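Local coordinates for D-isomer specific 2-hydroxyacid dehydrogenase family protein (Aeromonas salmonicida subsp. salmonicida, PDB 3HG7) that probably binds NAD and acts as an oxidoreductase of the D-isomer specific 2-hydroxyacid dehydrogenase family, at residues A[53-58]-A[79-84]; A[118-123]-A[131-136]; A[158-163]-A[178-183]. The protein carries 1 engineered substitution. All coordinates share one frame; numbering follows the deposited sequence. Where two conformers were deposited one is given.

Interaction 1 of 3, residues A[53-58]-A[79-84]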
loop_
_atom_site.group_PDB
_atom_site.type_symbol
_atom_site.label_atom_id
_atom_site.label_comp_id
_atom_site.label_asym_id
_atom_site.label_seq_id
_atom_site.Cartn_x
_atom_site.Cartn_y
_atom_site.Cartn_z
ATOM N N ALA A 53 -0.984 17.336 -0.286
ATOM C CA ALA A 53 -2.404 16.952 -0.452
ATOM C C ALA A 53 -2.535 15.495 -0.766
ATOM O O ALA A 53 -1.566 14.847 -1.162
ATOM C CB ALA A 53 -3.031 17.737 -1.607
ATOM N N GLU A 54 -3.754 14.973 -0.595
ATOM C CA GLU A 54 -4.064 13.659 -1.155
ATOM C C GLU A 54 -4.307 13.929 -2.622
ATOM O O GLU A 54 -4.916 14.957 -2.973
ATOM C CB GLU A 54 -5.310 13.052 -0.490
ATOM C CG GLU A 54 -5.007 12.390 0.832
ATOM C CD GLU A 54 -4.988 13.380 1.977
ATOM O OE1 GLU A 54 -6.069 13.912 2.298
ATOM O OE2 GLU A 54 -3.923 13.555 2.615
ATOM N N PRO A 55 -3.802 13.041 -3.506
ATOM C CA PRO A 55 -4.044 13.196 -4.956
ATOM C C PRO A 55 -5.486 13.461 -5.350
ATOM O O PRO A 55 -5.726 14.384 -6.130
ATOM C CB PRO A 55 -3.593 11.855 -5.512
ATOM C CG PRO A 55 -2.459 11.497 -4.620
ATOM C CD PRO A 55 -2.933 11.889 -3.236
ATOM N N ALA A 56 -6.440 12.685 -4.815
ATOM C CA ALA A 56 -7.862 12.913 -5.166
ATOM C C ALA A 56 -8.362 14.298 -4.771
ATOM O O ALA A 56 -9.263 14.826 -5.388
ATOM C CB ALA A 56 -8.749 11.844 -4.578
ATOM N N ARG A 57 -7.806 14.888 -3.728
ATOM C CA ARG A 57 -8.247 16.229 -3.407
ATOM C C ARG A 57 -7.659 17.309 -4.270
ATOM O O ARG A 57 -8.338 18.302 -4.572
ATOM C CB ARG A 57 -8.099 16.538 -1.941
ATOM C CG ARG A 57 -9.378 16.131 -1.284
ATOM C CD ARG A 57 -9.377 16.406 0.125
ATOM N NE ARG A 57 -9.470 17.829 0.398
ATOM C CZ ARG A 57 -9.408 18.262 1.639
ATOM N NH1 ARG A 57 -9.300 17.338 2.581
ATOM N NH2 ARG A 57 -9.425 19.545 1.931
ATOM N N ALA A 58 -6.435 17.116 -4.684
ATOM C CA ALA A 58 -5.781 18.107 -5.548
ATOM C C ALA A 58 -6.299 18.060 -6.976
ATOM O O ALA A 58 -6.396 19.093 -7.638
ATOM C CB ALA A 58 -4.289 17.870 -5.524
ATOM N N ASP A 79 -1.616 7.520 -9.063
ATOM C CA ASP A 79 -2.076 7.230 -10.421
ATOM C C ASP A 79 -3.094 8.180 -10.992
ATOM O O ASP A 79 -3.100 8.430 -12.193
ATOM C CB ASP A 79 -2.550 5.783 -10.556
ATOM C CG ASP A 79 -1.407 4.830 -10.602
ATOM O OD1 ASP A 79 -0.876 4.504 -9.520
ATOM O OD2 ASP A 79 -1.021 4.428 -11.721
ATOM N N VAL A 80 -3.945 8.749 -10.151
ATOM C CA VAL A 80 -4.949 9.668 -10.657
ATOM C C VAL A 80 -4.327 10.945 -11.248
ATOM O O VAL A 80 -4.971 11.655 -12.013
ATOM C CB VAL A 80 -6.024 10.005 -9.594
ATOM C CG1 VAL A 80 -6.758 8.714 -9.128
ATOM C CG2 VAL A 80 -5.412 10.781 -8.410
ATOM N N LEU A 81 -3.066 11.209 -10.902
ATOM C CA LEU A 81 -2.343 12.394 -11.387
ATOM C C LEU A 81 -1.536 12.140 -12.669
ATOM O O LEU A 81 -0.956 13.074 -13.241
ATOM C CB LEU A 81 -1.446 12.964 -10.279
ATOM C CG LEU A 81 -2.097 13.226 -8.915
ATOM C CD1 LEU A 81 -1.032 13.592 -7.903
ATOM C CD2 LEU A 81 -3.139 14.353 -9.021
ATOM N N LEU A 82 -1.514 10.885 -13.125
ATOM C CA LEU A 82 -0.812 10.525 -14.354
ATOM C C LEU A 82 -1.759 10.565 -15.550
ATOM O O LEU A 82 -1.352 10.323 -16.694
ATOM C CB LEU A 82 -0.163 9.140 -14.235
ATOM C CG LEU A 82 0.627 8.817 -12.963
ATOM C CD1 LEU A 82 1.085 7.375 -12.996
ATOM C CD2 LEU A 82 1.802 9.760 -12.735
ATOM N N ASP A 83 -3.024 10.865 -15.267
ATOM C CA ASP A 83 -4.041 11.077 -16.282
ATOM C C ASP A 83 -3.504 12.048 -17.334
ATOM O O ASP A 83 -2.969 13.112 -16.996
ATOM C CB ASP A 83 -5.306 11.622 -15.602
ATOM C CG ASP A 83 -6.511 11.710 -16.530
ATOM O OD1 ASP A 83 -6.354 11.774 -17.768
ATOM O OD2 ASP A 83 -7.642 11.748 -15.998
ATOM N N ALA A 84 -3.630 11.655 -18.603
ATOM C CA ALA A 84 -3.155 12.448 -19.735
ATOM C C ALA A 84 -3.801 13.835 -19.810
ATOM O O ALA A 84 -3.248 14.751 -20.417
ATOM C CB ALA A 84 -3.378 11.687 -21.042
#

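Interaction 2 of 3, residues A[118-123]-A[131-136]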
loop_
_atom_site.group_PDB
_atom_site.type_symbol
_atom_site.label_atom_id
_atom_site.label_comp_id
_atom_site.label_asym_id
_atom_site.label_seq_id
_atom_site.Cartn_x
_atom_site.Cartn_y
_atom_site.Cartn_z
ATOM N N LEU A 118 -8.810 -16.810 15.585
ATOM C CA LEU A 118 -9.399 -15.879 16.555
ATOM C C LEU A 118 -10.884 -15.649 16.344
ATOM O O LEU A 118 -11.633 -15.600 17.327
ATOM C CB LEU A 118 -8.669 -14.526 16.637
ATOM C CG LEU A 118 -7.138 -14.462 16.814
ATOM C CD1 LEU A 118 -6.621 -13.097 17.390
ATOM C CD2 LEU A 118 -6.507 -15.605 17.536
ATOM N N PRO A 119 -11.325 -15.504 15.078
ATOM C CA PRO A 119 -12.762 -15.249 14.896
ATOM C C PRO A 119 -13.625 -16.416 15.391
ATOM O O PRO A 119 -14.709 -16.199 15.926
ATOM C CB PRO A 119 -12.884 -15.012 13.375
ATOM C CG PRO A 119 -11.514 -14.598 12.933
ATOM C CD PRO A 119 -10.598 -15.496 13.797
ATOM N N LEU A 120 -13.136 -17.636 15.248
ATOM C CA LEU A 120 -13.869 -18.796 15.748
ATOM C C LEU A 120 -14.000 -18.691 17.259
ATOM O O LEU A 120 -15.071 -18.890 17.831
ATOM C CB LEU A 120 -13.140 -20.101 15.344
ATOM C CG LEU A 120 -13.622 -21.417 15.940
ATOM C CD1 LEU A 120 -13.111 -22.579 15.122
ATOM C CD2 LEU A 120 -13.106 -21.638 17.351
ATOM N N TYR A 121 -12.899 -18.332 17.930
ATOM C CA TYR A 121 -12.922 -18.246 19.390
ATOM C C TYR A 121 -13.812 -17.137 19.887
ATOM O O TYR A 121 -14.468 -17.307 20.902
ATOM C CB TYR A 121 -11.489 -18.169 19.973
ATOM C CG TYR A 121 -10.829 -19.512 19.814
ATOM C CD1 TYR A 121 -11.295 -20.633 20.526
ATOM C CD2 TYR A 121 -9.795 -19.696 18.896
ATOM C CE1 TYR A 121 -10.717 -21.881 20.336
ATOM C CE2 TYR A 121 -9.229 -20.923 18.696
ATOM C CZ TYR A 121 -9.676 -22.022 19.415
ATOM O OH TYR A 121 -9.047 -23.226 19.184
ATOM N N ARG A 122 -13.855 -16.030 19.149
ATOM C CA ARG A 122 -14.752 -14.925 19.454
ATOM C C ARG A 122 -16.234 -15.412 19.375
ATOM O O ARG A 122 -17.055 -15.115 20.261
ATOM C CB ARG A 122 -14.431 -13.785 18.490
ATOM C CG ARG A 122 -15.229 -12.537 18.645
ATOM C CD ARG A 122 -14.887 -11.574 17.485
ATOM N NE ARG A 122 -16.028 -10.710 17.177
ATOM C CZ ARG A 122 -16.318 -9.598 17.846
ATOM N NH1 ARG A 122 -17.375 -8.859 17.488
ATOM N NH2 ARG A 122 -15.550 -9.207 18.862
ATOM N N GLU A 123 -16.550 -16.163 18.316
ATOM C CA GLU A 123 -17.896 -16.722 18.135
ATOM C C GLU A 123 -18.205 -17.759 19.214
ATOM O O GLU A 123 -19.319 -17.796 19.736
ATOM C CB GLU A 123 -18.083 -17.304 16.719
ATOM C CG GLU A 123 -18.055 -16.297 15.538
ATOM C CD GLU A 123 -19.160 -15.222 15.577
ATOM O OE1 GLU A 123 -20.236 -15.439 16.181
ATOM O OE2 GLU A 123 -18.928 -14.136 15.003
ATOM N N GLN A 131 -14.014 -24.680 23.942
ATOM C CA GLN A 131 -13.575 -25.799 23.076
ATOM C C GLN A 131 -12.371 -25.428 22.242
ATOM O O GLN A 131 -12.438 -24.512 21.429
ATOM C CB GLN A 131 -14.676 -26.244 22.118
ATOM C CG GLN A 131 -14.247 -27.431 21.215
ATOM C CD GLN A 131 -13.878 -28.715 21.996
ATOM O OE1 GLN A 131 -14.693 -29.264 22.748
ATOM N NE2 GLN A 131 -12.639 -29.199 21.810
ATOM N N SER A 132 -11.281 -26.148 22.466
ATOM C CA SER A 132 -10.073 -25.920 21.698
ATOM C C SER A 132 -10.116 -26.720 20.406
ATOM O O SER A 132 -10.699 -27.807 20.370
ATOM C CB SER A 132 -8.853 -26.322 22.535
ATOM O OG SER A 132 -7.657 -25.964 21.846
ATOM N N HIS A 133 -9.456 -26.217 19.374
ATOM C CA HIS A 133 -9.315 -26.868 18.061
ATOM C C HIS A 133 -7.846 -26.947 17.647
ATOM O O HIS A 133 -7.046 -26.156 18.127
ATOM C CB HIS A 133 -10.083 -26.063 17.009
ATOM C CG HIS A 133 -11.529 -25.910 17.360
ATOM N ND1 HIS A 133 -12.489 -26.827 16.967
ATOM C CD2 HIS A 133 -12.151 -25.050 18.205
ATOM C CE1 HIS A 133 -13.650 -26.500 17.520
ATOM N NE2 HIS A 133 -13.474 -25.406 18.250
ATOM N N PRO A 134 -7.506 -27.860 16.725
ATOM C CA PRO A 134 -6.116 -27.942 16.266
ATOM C C PRO A 134 -5.632 -26.659 15.590
ATOM O O PRO A 134 -6.364 -25.963 14.899
ATOM C CB PRO A 134 -6.131 -29.060 15.220
ATOM C CG PRO A 134 -7.465 -29.686 15.278
ATOM C CD PRO A 134 -8.330 -28.992 16.236
ATOM N N TYR A 135 -4.349 -26.396 15.759
ATOM C CA TYR A 135 -3.703 -25.335 15.018
ATOM C C TYR A 135 -2.237 -25.710 14.842
ATOM O O TYR A 135 -1.756 -26.695 15.428
ATOM C CB TYR A 135 -3.876 -24.007 15.740
ATOM C CG TYR A 135 -3.166 -23.887 17.074
ATOM C CD1 TYR A 135 -1.823 -23.417 17.139
ATOM C CD2 TYR A 135 -3.821 -24.162 18.253
ATOM C CE1 TYR A 135 -1.186 -23.278 18.377
ATOM C CE2 TYR A 135 -3.178 -24.028 19.489
ATOM C CZ TYR A 135 -1.885 -23.546 19.526
ATOM O OH TYR A 135 -1.289 -23.414 20.745
ATOM N N GLN A 136 -1.540 -24.937 14.014
ATOM C CA GLN A 136 -0.097 -25.102 13.836
ATOM C C GLN A 136 0.647 -23.803 14.117
ATOM O O GLN A 136 0.083 -22.724 14.042
ATOM C CB GLN A 136 0.247 -25.573 12.407
ATOM C CG GLN A 136 -0.322 -26.950 12.030
ATOM C CD GLN A 136 0.605 -27.767 11.133
ATOM O OE1 GLN A 136 1.604 -27.262 10.616
ATOM N NE2 GLN A 136 0.281 -29.052 10.962
HETATM O O HOH W 1 -7.343 -23.427 17.416
#

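Interaction 3 of 3, residues A[158-163]-A[178-183]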
loop_
_atom_site.group_PDB
_atom_site.type_symbol
_atom_site.label_atom_id
_atom_site.label_comp_id
_atom_site.label_asym_id
_atom_site.label_seq_id
_atom_site.Cartn_x
_atom_site.Cartn_y
_atom_site.Cartn_z
ATOM N N THR A 158 10.281 -10.009 9.422
ATOM C CA THR A 158 9.260 -10.503 10.345
ATOM C C THR A 158 8.990 -11.991 10.156
ATOM O O THR A 158 8.883 -12.717 11.140
ATOM C CB THR A 158 7.958 -9.683 10.275
ATOM O OG1 THR A 158 8.297 -8.293 10.256
ATOM C CG2 THR A 158 7.057 -9.988 11.493
ATOM N N GLY A 159 8.887 -12.462 8.914
ATOM C CA GLY A 159 8.724 -13.912 8.704
ATOM C C GLY A 159 9.886 -14.723 9.268
ATOM O O GLY A 159 9.674 -15.724 9.965
ATOM N N LYS A 160 11.110 -14.277 8.995
ATOM C CA LYS A 160 12.301 -14.940 9.517
ATOM C C LYS A 160 12.294 -14.929 11.048
ATOM O O LYS A 160 12.637 -15.925 11.673
ATOM C CB LYS A 160 13.599 -14.337 8.925
ATOM C CG LYS A 160 14.185 -15.193 7.791
ATOM C CD LYS A 160 15.232 -16.208 8.332
ATOM C CE LYS A 160 15.051 -17.657 7.844
ATOM N NZ LYS A 160 14.651 -17.739 6.422
ATOM N N HIS A 161 11.859 -13.820 11.636
ATOM C CA HIS A 161 11.672 -13.728 13.086
ATOM C C HIS A 161 10.722 -14.821 13.589
ATOM O O HIS A 161 10.952 -15.421 14.651
ATOM C CB HIS A 161 11.100 -12.374 13.500
ATOM C CG HIS A 161 10.795 -12.298 14.958
ATOM N ND1 HIS A 161 11.781 -12.188 15.919
ATOM C CD2 HIS A 161 9.630 -12.451 15.630
ATOM C CE1 HIS A 161 11.224 -12.193 17.118
ATOM N NE2 HIS A 161 9.922 -12.369 16.969
ATOM N N PHE A 162 9.673 -15.085 12.815
ATOM C CA PHE A 162 8.704 -16.136 13.199
ATOM C C PHE A 162 9.132 -17.536 12.751
ATOM O O PHE A 162 8.398 -18.513 12.901
ATOM C CB PHE A 162 7.277 -15.743 12.746
ATOM C CG PHE A 162 6.641 -14.724 13.629
ATOM C CD1 PHE A 162 6.204 -15.049 14.903
ATOM C CD2 PHE A 162 6.509 -13.407 13.195
ATOM C CE1 PHE A 162 5.627 -14.083 15.731
ATOM C CE2 PHE A 162 5.918 -12.444 14.013
ATOM C CZ PHE A 162 5.487 -12.770 15.273
ATOM N N GLY A 163 10.364 -17.635 12.256
ATOM C CA GLY A 163 10.966 -18.944 12.006
ATOM C C GLY A 163 10.483 -19.513 10.693
ATOM O O GLY A 163 10.615 -20.709 10.451
ATOM N N GLY A 178 16.838 -10.094 4.437
ATOM C CA GLY A 178 15.618 -10.691 4.980
ATOM C C GLY A 178 15.107 -11.872 4.179
ATOM O O GLY A 178 14.413 -12.722 4.719
ATOM N N PHE A 179 15.425 -11.913 2.889
ATOM C CA PHE A 179 15.061 -13.043 2.034
ATOM C C PHE A 179 16.142 -14.151 2.029
ATOM O O PHE A 179 17.333 -13.888 1.792
ATOM C CB PHE A 179 14.797 -12.579 0.597
ATOM C CG PHE A 179 13.663 -11.603 0.459
ATOM C CD1 PHE A 179 12.394 -12.047 0.099
ATOM C CD2 PHE A 179 13.860 -10.239 0.666
ATOM C CE1 PHE A 179 11.321 -11.145 -0.035
ATOM C CE2 PHE A 179 12.796 -9.337 0.536
ATOM C CZ PHE A 179 11.524 -9.799 0.180
ATOM N N ASP A 180 15.721 -15.391 2.278
ATOM C CA ASP A 180 16.600 -16.557 2.102
ATOM C C ASP A 180 17.143 -16.675 0.683
ATOM O O ASP A 180 18.327 -16.992 0.460
ATOM C CB ASP A 180 15.841 -17.832 2.442
ATOM C CG ASP A 180 15.499 -17.917 3.901
ATOM O OD1 ASP A 180 16.187 -17.251 4.704
ATOM O OD2 ASP A 180 14.552 -18.650 4.252
ATOM N N GLN A 181 16.252 -16.448 -0.274
ATOM C CA GLN A 181 16.581 -16.499 -1.683
ATOM C C GLN A 181 15.607 -15.571 -2.405
ATOM O O GLN A 181 14.443 -15.421 -1.994
ATOM C CB GLN A 181 16.471 -17.937 -2.203
ATOM C CG GLN A 181 16.980 -18.134 -3.609
ATOM C CD GLN A 181 18.272 -18.912 -3.658
ATOM O OE1 GLN A 181 19.353 -18.360 -3.432
ATOM N NE2 GLN A 181 18.171 -20.202 -3.975
ATOM N N VAL A 182 16.101 -14.903 -3.439
ATOM C CA VAL A 182 15.248 -14.120 -4.308
ATOM C C VAL A 182 15.258 -14.684 -5.720
ATOM O O VAL A 182 16.323 -14.928 -6.305
ATOM C CB VAL A 182 15.609 -12.631 -4.308
ATOM C CG1 VAL A 182 14.581 -11.849 -5.122
ATOM C CG2 VAL A 182 15.652 -12.098 -2.878
ATOM N N TYR A 183 14.059 -14.923 -6.237
ATOM C CA TYR A 183 13.873 -15.481 -7.558
ATOM C C TYR A 183 13.174 -14.469 -8.432
ATOM O O TYR A 183 12.910 -13.331 -8.013
ATOM C CB TYR A 183 13.047 -16.766 -7.491
ATOM C CG TYR A 183 13.705 -17.880 -6.724
ATOM C CD1 TYR A 183 14.621 -18.731 -7.342
ATOM C CD2 TYR A 183 13.410 -18.088 -5.379
ATOM C CE1 TYR A 183 15.227 -19.758 -6.638
ATOM C CE2 TYR A 183 14.004 -19.108 -4.670
ATOM C CZ TYR A 183 14.905 -19.942 -5.299
ATOM O OH TYR A 183 15.500 -20.954 -4.587
#

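Interaction 1 of 3, residues A[53-58]-A[79-84]
Pro55 and Leu81 mark the closest approach of the two backbones, with CA atoms 6.7 Å apart and no hydrogen bond between the segments. Pro55 opens the short helix 55-58 directly after strand 50-53 of the five-stranded parallel sheet, and Leu81 lies on a 3-10 turn in the loop between strands 70-73 and 91-93, so two connections leaving neighbouring strands of this alpha/beta domain are packed together. Glu54 is the N-cap residue: its O accepts Ala58 N at 3.1 Å. The contact itself is apolar and centres on the proline ring. Val80 CG2 reaches Pro55 CB at 3.6 Å; this methyl stands between the backbone N and the carbonyl carbon of Val80 (chi1 -60° puts CG1 beside N), and from there it also lies 4.2 Å from Ala56 N. Leu81 forks over the same residue, its side chain running at about a right angle to that of Pro55. With CG anti to the carbonyl carbon (chi1 -51°), both of its methyls are carried to Pro55. Leu81 also touches Phe71 of strand 70-73 and Leu62. Leu81 CD1 lies 3.9 Å from Pro55 CB, and the other methyl, CD2, lies 3.9 Å from Pro55 O.

Interaction 2 of 3, residues A[118-123]-A[131-136]
Tyr121 OH meets the backbone of the segment 131-136 at His133, where it accepts a hydrogen bond from His133 N at 3.0 Å, with an N-H...O angle of 149°. The same hydroxyl donates to a water 2.5 Å from Tyr121 OH, lying at the ring edge in its plane; that water in turn donates to His133 O at 2.8 Å. The phenol oxygen thus has two partners, and both backbone polar groups of His133 are engaged, one directly and one through water. Gln131 O also sits at the ring edge, 3.3 Å from Tyr121 CE1. Beside the tyrosine, Leu120 reaches the imidazole: with CG anti to N (chi1 171°), it sets CD1 over one face of His133, 4.2 Å from the ring centroid and 17° off the normal, a CH-pi contact. Leu120 CD2 lies 3.6 Å from His133 CD2 and also over the centre of the Tyr121 ring. These contacts fold an extended, irregular stretch back against helix 118-126, ahead of the first strand, 142-146, of the Rossmann-type sheet. Further out, Gln124 bonds to two of these residues, its OE1 to His133 NE2 and its NE2 to Gln131 O. Within the loop, Gln131 NE2 donates to Ser132 O at 2.8 Å.

Interaction 3 of 3, residues A[158-163]-A[178-183]
Bends at the later torsions of Lys160 (chi2 -93°, chi3 131°) curl its chain towards Asp180, whose CG stands anti to the carbonyl carbon; the two side chains come from opposite directions. The pair bridges the end of helix 150-161 and the run into strand 181-183, an outermost strand of the seven-stranded parallel sheet, in the Rossmann-type half of the molecule. The intervening chain forms strand 165-169, next to 181-183 in that sheet. The modelled salt bridge joins Lys160 NZ to Asp180 OD1, but the ammonium is set too close to the carboxylate for its position to be trusted. What the model supports is a surface ion pair of uncertain detail. The methylenes also approach the carboxylate: Lys160 CE lies 3.4 Å from Asp180 OD1, and Lys160 CD is 3.9 Å from the same oxygen. Subject to the same doubt about NZ, Lys160 has a weak hydrogen bond to Met164 O.

The carboxylate has another partner, since Asp180 OD2 accepts the backbone N-H of Val166 on the adjacent strand. This bond would help fix the rotation of the group that faces the lysine. Val166 also touches the side chains of Lys160 and Phe179, so one residue of strand 165-169 is touched from both segments. The helix ends in a Schellman motif: Gly163 is the C-prime residue, with a positive phi of 81°, and its N bonds to Lys160 O at 2.9 Å while Met164 N turns back to Gly159 O. The lysine is thus on the last turn of the helix, just before its C-terminal cap. Gly178 approaches from the other segment, its CA 7.0 Å from Lys160 CA, the shortest such separation here. Gly178 O is buried by the contact without a hydrogen-bonding partner in the model, and Lys160 CG lies 3.9 Å from that oxygen.

Overall arrangement
Followed from the N terminus, the three contacts come strictly in series, none nested in or crossing another. Interaction 1 closes a loop of 20 residues that includes strand 70-73, tying together connections of the five-stranded parallel sheet. The chain then passes through helix 100-115 to interaction 2, whose seven intervening residues finish helix 118-126 and turn back onto it at the periphery. Interaction 3 closes 14 residues around strand 165-169 and links helix 150-161 to an edge of the seven-stranded sheet. Interactions 2 and 3 both belong to the NAD-binding part of the chain, with nearest atoms about 9 Å apart; interaction 1 lies on the opposite side of the chain's centre from both.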